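Long-range contacts in sulfate adenylyltransferase, adenylylsulfate kinase (Thiobacillus denitrificans, PDB 3CR8), which phosphorylates adenosine 5'-phosphosulfate with ATP to 3'-phosphoadenylyl sulfate as a hexameric APS kinase, and lacks ATP sulfurylase activity: residues 169-174 / 215-220; 194-199 / 227-232. One frame throughout, in Å; residues are numbered along the deposited sequence.

Interaction 1: 169-174 / 215-220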
# COMPACT_ATOMS: atom_id res chain seq x y z
N TRP A 169 8.99 -14.25 -33.25
CA TRP A 169 7.77 -14.81 -32.69
C TRP A 169 6.66 -14.00 -33.36
O TRP A 169 6.54 -12.79 -33.15
CB TRP A 169 7.78 -14.65 -31.16
CG TRP A 169 6.51 -15.01 -30.51
CD1 TRP A 169 5.40 -14.22 -30.34
CD2 TRP A 169 6.20 -16.26 -29.91
NE1 TRP A 169 4.42 -14.92 -29.68
CE2 TRP A 169 4.88 -16.17 -29.41
CE3 TRP A 169 6.90 -17.44 -29.74
CZ2 TRP A 169 4.27 -17.22 -28.76
CZ3 TRP A 169 6.28 -18.48 -29.09
CH2 TRP A 169 4.98 -18.36 -28.61
N GLN A 170 5.90 -14.66 -34.22
CA GLN A 170 4.89 -13.99 -35.01
C GLN A 170 3.51 -14.12 -34.40
O GLN A 170 2.62 -14.71 -34.99
CB GLN A 170 4.90 -14.53 -36.43
CG GLN A 170 5.90 -13.80 -37.34
CD GLN A 170 6.48 -14.66 -38.48
OE1 GLN A 170 5.91 -15.66 -38.90
NE2 GLN A 170 7.63 -14.25 -38.97
N ALA A 171 3.34 -13.55 -33.22
CA ALA A 171 2.14 -13.76 -32.40
C ALA A 171 0.82 -13.52 -33.12
O ALA A 171 0.72 -12.62 -33.95
CB ALA A 171 2.21 -12.92 -31.15
N ARG A 172 -0.18 -14.33 -32.79
CA ARG A 172 -1.53 -14.10 -33.27
C ARG A 172 -2.48 -13.85 -32.10
O ARG A 172 -3.68 -13.62 -32.31
CB ARG A 172 -2.02 -15.28 -34.11
CG ARG A 172 -2.05 -16.59 -33.35
CD ARG A 172 -2.16 -17.75 -34.32
NE ARG A 172 -0.95 -17.88 -35.12
CZ ARG A 172 0.04 -18.73 -34.85
NH1 ARG A 172 -0.03 -19.55 -33.79
NH2 ARG A 172 1.11 -18.76 -35.64
N GLN A 173 -1.94 -13.89 -30.89
CA GLN A 173 -2.73 -13.68 -29.68
C GLN A 173 -1.85 -13.26 -28.52
O GLN A 173 -0.65 -13.51 -28.54
CB GLN A 173 -3.46 -14.95 -29.31
CG GLN A 173 -2.54 -16.12 -29.06
CD GLN A 173 -3.19 -17.17 -28.16
OE1 GLN A 173 -2.77 -18.34 -28.14
NE2 GLN A 173 -4.23 -16.76 -27.40
N PRO A 174 -2.43 -12.64 -27.49
CA PRO A 174 -1.63 -12.03 -26.43
C PRO A 174 -0.71 -13.01 -25.78
O PRO A 174 -0.95 -14.21 -25.79
CB PRO A 174 -2.66 -11.55 -25.41
CG PRO A 174 -3.89 -11.43 -26.17
CD PRO A 174 -3.86 -12.51 -27.22
N ARG A 215 -1.98 -3.60 -28.42
CA ARG A 215 -1.92 -2.94 -27.13
C ARG A 215 -1.47 -3.88 -26.02
O ARG A 215 -0.77 -3.47 -25.09
CB ARG A 215 -3.24 -2.26 -26.79
CG ARG A 215 -3.03 -0.97 -26.02
CD ARG A 215 -4.12 -0.01 -26.36
NE ARG A 215 -5.32 -0.78 -26.66
CZ ARG A 215 -6.21 -0.42 -27.59
NH1 ARG A 215 -6.00 0.70 -28.30
NH2 ARG A 215 -7.28 -1.18 -27.81
N SER A 216 -1.83 -5.15 -26.13
CA SER A 216 -1.41 -6.12 -25.15
C SER A 216 0.09 -6.42 -25.25
O SER A 216 0.69 -6.85 -24.27
CB SER A 216 -2.24 -7.40 -25.30
OG SER A 216 -1.74 -8.22 -26.33
N PHE A 217 0.68 -6.23 -26.43
CA PHE A 217 2.13 -6.35 -26.56
C PHE A 217 2.84 -5.15 -25.97
O PHE A 217 3.82 -5.29 -25.27
CB PHE A 217 2.55 -6.61 -28.00
CG PHE A 217 2.60 -8.05 -28.32
CD1 PHE A 217 1.44 -8.75 -28.65
CD2 PHE A 217 3.80 -8.76 -28.19
CE1 PHE A 217 1.48 -10.11 -28.89
CE2 PHE A 217 3.84 -10.12 -28.44
CZ PHE A 217 2.68 -10.80 -28.78
N LEU A 218 2.32 -3.96 -26.24
CA LEU A 218 2.90 -2.75 -25.71
C LEU A 218 2.89 -2.82 -24.22
O LEU A 218 3.76 -2.27 -23.57
CB LEU A 218 2.11 -1.55 -26.17
CG LEU A 218 2.34 -1.20 -27.63
CD1 LEU A 218 1.27 -0.19 -28.07
CD2 LEU A 218 3.75 -0.70 -27.86
N ALA A 219 1.90 -3.52 -23.68
CA ALA A 219 1.68 -3.59 -22.25
C ALA A 219 2.78 -4.34 -21.53
O ALA A 219 3.17 -3.97 -20.43
CB ALA A 219 0.33 -4.23 -21.95
N ILE A 220 3.29 -5.37 -22.18
CA ILE A 220 4.26 -6.24 -21.54
C ILE A 220 5.66 -6.10 -22.12
O ILE A 220 6.59 -6.78 -21.70
CB ILE A 220 3.81 -7.69 -21.65
CG1 ILE A 220 4.54 -8.45 -22.76
CG2 ILE A 220 2.33 -7.72 -21.90
CD1 ILE A 220 4.33 -9.99 -22.66
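The hydroxyl OG of Ser216 meets two kinds of neighbour: it is hydrogen-bonded to the carbonyl oxygen of Leu213, one turn back in helix 210-220, and it abuts the ring of Pro174, with Ser216 OG 3.6 Å from Pro174 CB. The setting is the ATP-sulfurylase-like domain, a parallel sheet of the HUP type in which residues 169-174 leave the carboxyl end of central strand 166-169 and meet helix 210-220. With chi1 at 82°, OG lies between the backbone N and the carbonyl carbon; this turns it back along the helix, so that its polar need is met internally and it offers Pro174 a van der Waals surface. Backbones are closest here, Pro174 CA standing 6.1 Å from Ser216 CA.

Phe217 carries most of the rest, and of all residues in the contact it contributes the largest buried area. Its CB leaves the helix alongside the loop, and chi1 of -90° extends the ring until CE1 and CZ reach the loop. The methyl of Ala171 approaches the far end of the ring obliquely, with CB 3.7 Å from Phe217 CE1, while Gln173 O lies at the ring edge, near its plane, 4.0 Å from that same CE1. Pro198 adds a further contact to the ring, and Pro174 also touches Leu358 of helix 352-361.

Residues 170-173 read Gln-Ala-Arg-Gln, resembling the QXRN motif that contributes to sulfate binding in active ATP sulfurylases. Arg172 and Gln173 point their CB atoms away from the helix, whereas Ala171 points toward it. At the apolar position of this sequence, the Ala171 methyl lies against the outer ring atoms CE1 and CZ of Phe217.

Interaction 2: 194-199 / 227-232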
# COMPACT_ATOMS: atom_id res chain seq x y z
N LEU A 194 15.65 -11.20 -29.99
CA LEU A 194 14.26 -11.62 -30.08
C LEU A 194 13.44 -10.54 -30.73
O LEU A 194 13.55 -9.36 -30.36
CB LEU A 194 13.68 -11.90 -28.70
CG LEU A 194 12.20 -12.24 -28.67
CD1 LEU A 194 11.99 -13.56 -29.36
CD2 LEU A 194 11.67 -12.27 -27.24
N LEU A 195 12.63 -10.97 -31.70
CA LEU A 195 11.70 -10.11 -32.42
C LEU A 195 10.24 -10.52 -32.12
O LEU A 195 9.77 -11.62 -32.49
CB LEU A 195 12.00 -10.14 -33.92
CG LEU A 195 10.97 -9.39 -34.78
CD1 LEU A 195 11.05 -7.89 -34.47
CD2 LEU A 195 11.17 -9.61 -36.25
N LEU A 196 9.52 -9.65 -31.44
CA LEU A 196 8.09 -9.87 -31.24
C LEU A 196 7.40 -9.28 -32.44
O LEU A 196 7.47 -8.05 -32.68
CB LEU A 196 7.63 -9.17 -29.96
CG LEU A 196 8.39 -9.63 -28.71
CD1 LEU A 196 8.07 -8.77 -27.51
CD2 LEU A 196 8.06 -11.09 -28.42
N HIS A 197 6.77 -10.16 -33.21
CA HIS A 197 6.28 -9.82 -34.55
C HIS A 197 4.82 -10.21 -34.68
O HIS A 197 4.51 -11.10 -35.43
CB HIS A 197 7.13 -10.59 -35.57
CG HIS A 197 7.42 -9.85 -36.84
ND1 HIS A 197 7.32 -8.48 -36.95
CD2 HIS A 197 7.85 -10.30 -38.04
CE1 HIS A 197 7.65 -8.12 -38.18
NE2 HIS A 197 7.98 -9.20 -38.86
N PRO A 198 3.92 -9.55 -33.93
CA PRO A 198 2.51 -9.97 -33.92
C PRO A 198 1.77 -9.74 -35.25
O PRO A 198 1.85 -8.63 -35.81
CB PRO A 198 1.87 -9.07 -32.85
CG PRO A 198 2.99 -8.40 -32.15
CD PRO A 198 4.14 -8.36 -33.11
N GLN A 199 1.06 -10.76 -35.74
CA GLN A 199 0.25 -10.58 -36.94
C GLN A 199 -0.84 -9.51 -36.76
O GLN A 199 -1.59 -9.52 -35.79
CB GLN A 199 -0.31 -11.91 -37.41
CG GLN A 199 0.56 -12.55 -38.46
CD GLN A 199 0.78 -14.03 -38.22
OE1 GLN A 199 0.13 -14.64 -37.37
NE2 GLN A 199 1.72 -14.61 -38.97
N ALA A 227 17.99 -4.47 -24.79
CA ALA A 227 19.12 -4.63 -25.72
C ALA A 227 19.04 -5.93 -26.51
O ALA A 227 19.93 -6.25 -27.28
CB ALA A 227 20.46 -4.58 -24.96
N THR A 228 17.96 -6.67 -26.32
CA THR A 228 17.87 -8.01 -26.85
C THR A 228 16.53 -8.31 -27.56
O THR A 228 16.35 -9.37 -28.17
CB THR A 228 18.11 -8.97 -25.69
OG1 THR A 228 19.46 -9.44 -25.77
CG2 THR A 228 17.09 -10.15 -25.70
N THR A 229 15.61 -7.36 -27.51
CA THR A 229 14.25 -7.59 -27.93
C THR A 229 13.88 -6.45 -28.83
O THR A 229 14.41 -5.37 -28.65
CB THR A 229 13.33 -7.59 -26.72
OG1 THR A 229 13.85 -8.51 -25.74
CG2 THR A 229 11.91 -7.98 -27.12
N GLN A 230 13.00 -6.72 -29.80
CA GLN A 230 12.41 -5.73 -30.69
C GLN A 230 10.97 -6.02 -30.90
O GLN A 230 10.59 -7.19 -31.00
CB GLN A 230 13.07 -5.77 -32.06
CG GLN A 230 14.02 -4.61 -32.30
CD GLN A 230 13.27 -3.29 -32.36
OE1 GLN A 230 13.80 -2.24 -32.01
NE2 GLN A 230 12.02 -3.36 -32.77
N LEU A 231 10.15 -4.96 -30.96
CA LEU A 231 8.72 -5.12 -31.30
C LEU A 231 8.43 -4.50 -32.67
O LEU A 231 8.91 -3.43 -32.99
CB LEU A 231 7.79 -4.52 -30.23
CG LEU A 231 6.29 -4.49 -30.55
CD1 LEU A 231 5.66 -5.87 -30.52
CD2 LEU A 231 5.58 -3.58 -29.58
N SER A 232 7.68 -5.20 -33.49
CA SER A 232 7.38 -4.67 -34.80
C SER A 232 6.11 -5.33 -35.27
O SER A 232 5.76 -6.38 -34.77
CB SER A 232 8.52 -4.95 -35.76
OG SER A 232 8.54 -3.99 -36.78
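Leu194 and Leu196 each use both backbone polar groups toward residues 228-232, the staggered pattern of parallel strands. Leu194 N donates to Thr228 O (2.7 Å) and Leu194 O accepts from Gln230 N (2.8 Å); two residues on, Leu196 N donates to Gln230 O (2.7 Å) and Leu196 O accepts from Ser232 N (3.0 Å). Strands 193-196 and 229-231 are the two ends of a beta-alpha-beta crossover through helix 210-220; their short segments 194-196 and 229-231 run the same way, inclined by 20°.

Packing is close on the face that carries Leu194, Leu196, Thr229 and Leu231. Leu196 CD1 lies 3.9 Å from Thr229 CG2, and Leu231, its CG anti to the backbone N (chi1 174°), brings CD1 back to 3.9 Å from Leu196 CB. Pro198 meets that same Leu231 methyl at about a right angle, and helix 210-220 covers this corner through Phe217 and Leu218.

The other face is looser at its outer margin. Leu195 CD1 rests 3.8 Å from Gln230 CB, but beyond CB the partly exposed Gln230 bends away from the leucine toward Arg161 and Leu157. Just before strand 229-231, Ala227 and Thr228 meet a neighbouring subunit, Ala227 O accepting a hydrogen bond from Gln531 NE2 of that chain.

Past the strands, His197 ND1 approaches Ser232 O at the edge of the imidazole, a weak 3.4 Å hydrogen bond, while Ser232 OG is satisfied by Leu147 O. The main-chain bonds between the strands satisfy buried backbone groups, so the face of Leu194, Leu196 and Leu231 can pack with apolar surface, and Thr229 OG1 there is satisfied by Pro225 O.

Both contacts are largely buried within the same ATP-sulfurylase-like sheet, and helix 210-220, which supplies residues 215-220 to interaction 1, is the connection between the strands paired in interaction 2. Their centres lie about 9 Å apart. Segments 169-174 and 194-199 run beside each other, joined by probable hydrogen bonds from His197 N to Trp169 O and from Gln199 N to Ala171 O, each 2.6 Å. The chemistry differs with position: interaction 2 is a main-chain ladder binding the edge strand of the sheet, whereas interaction 1 is a smaller side-chain contact between a post-strand loop, partly exposed, and the covering helix. Phe217 touches residues of both.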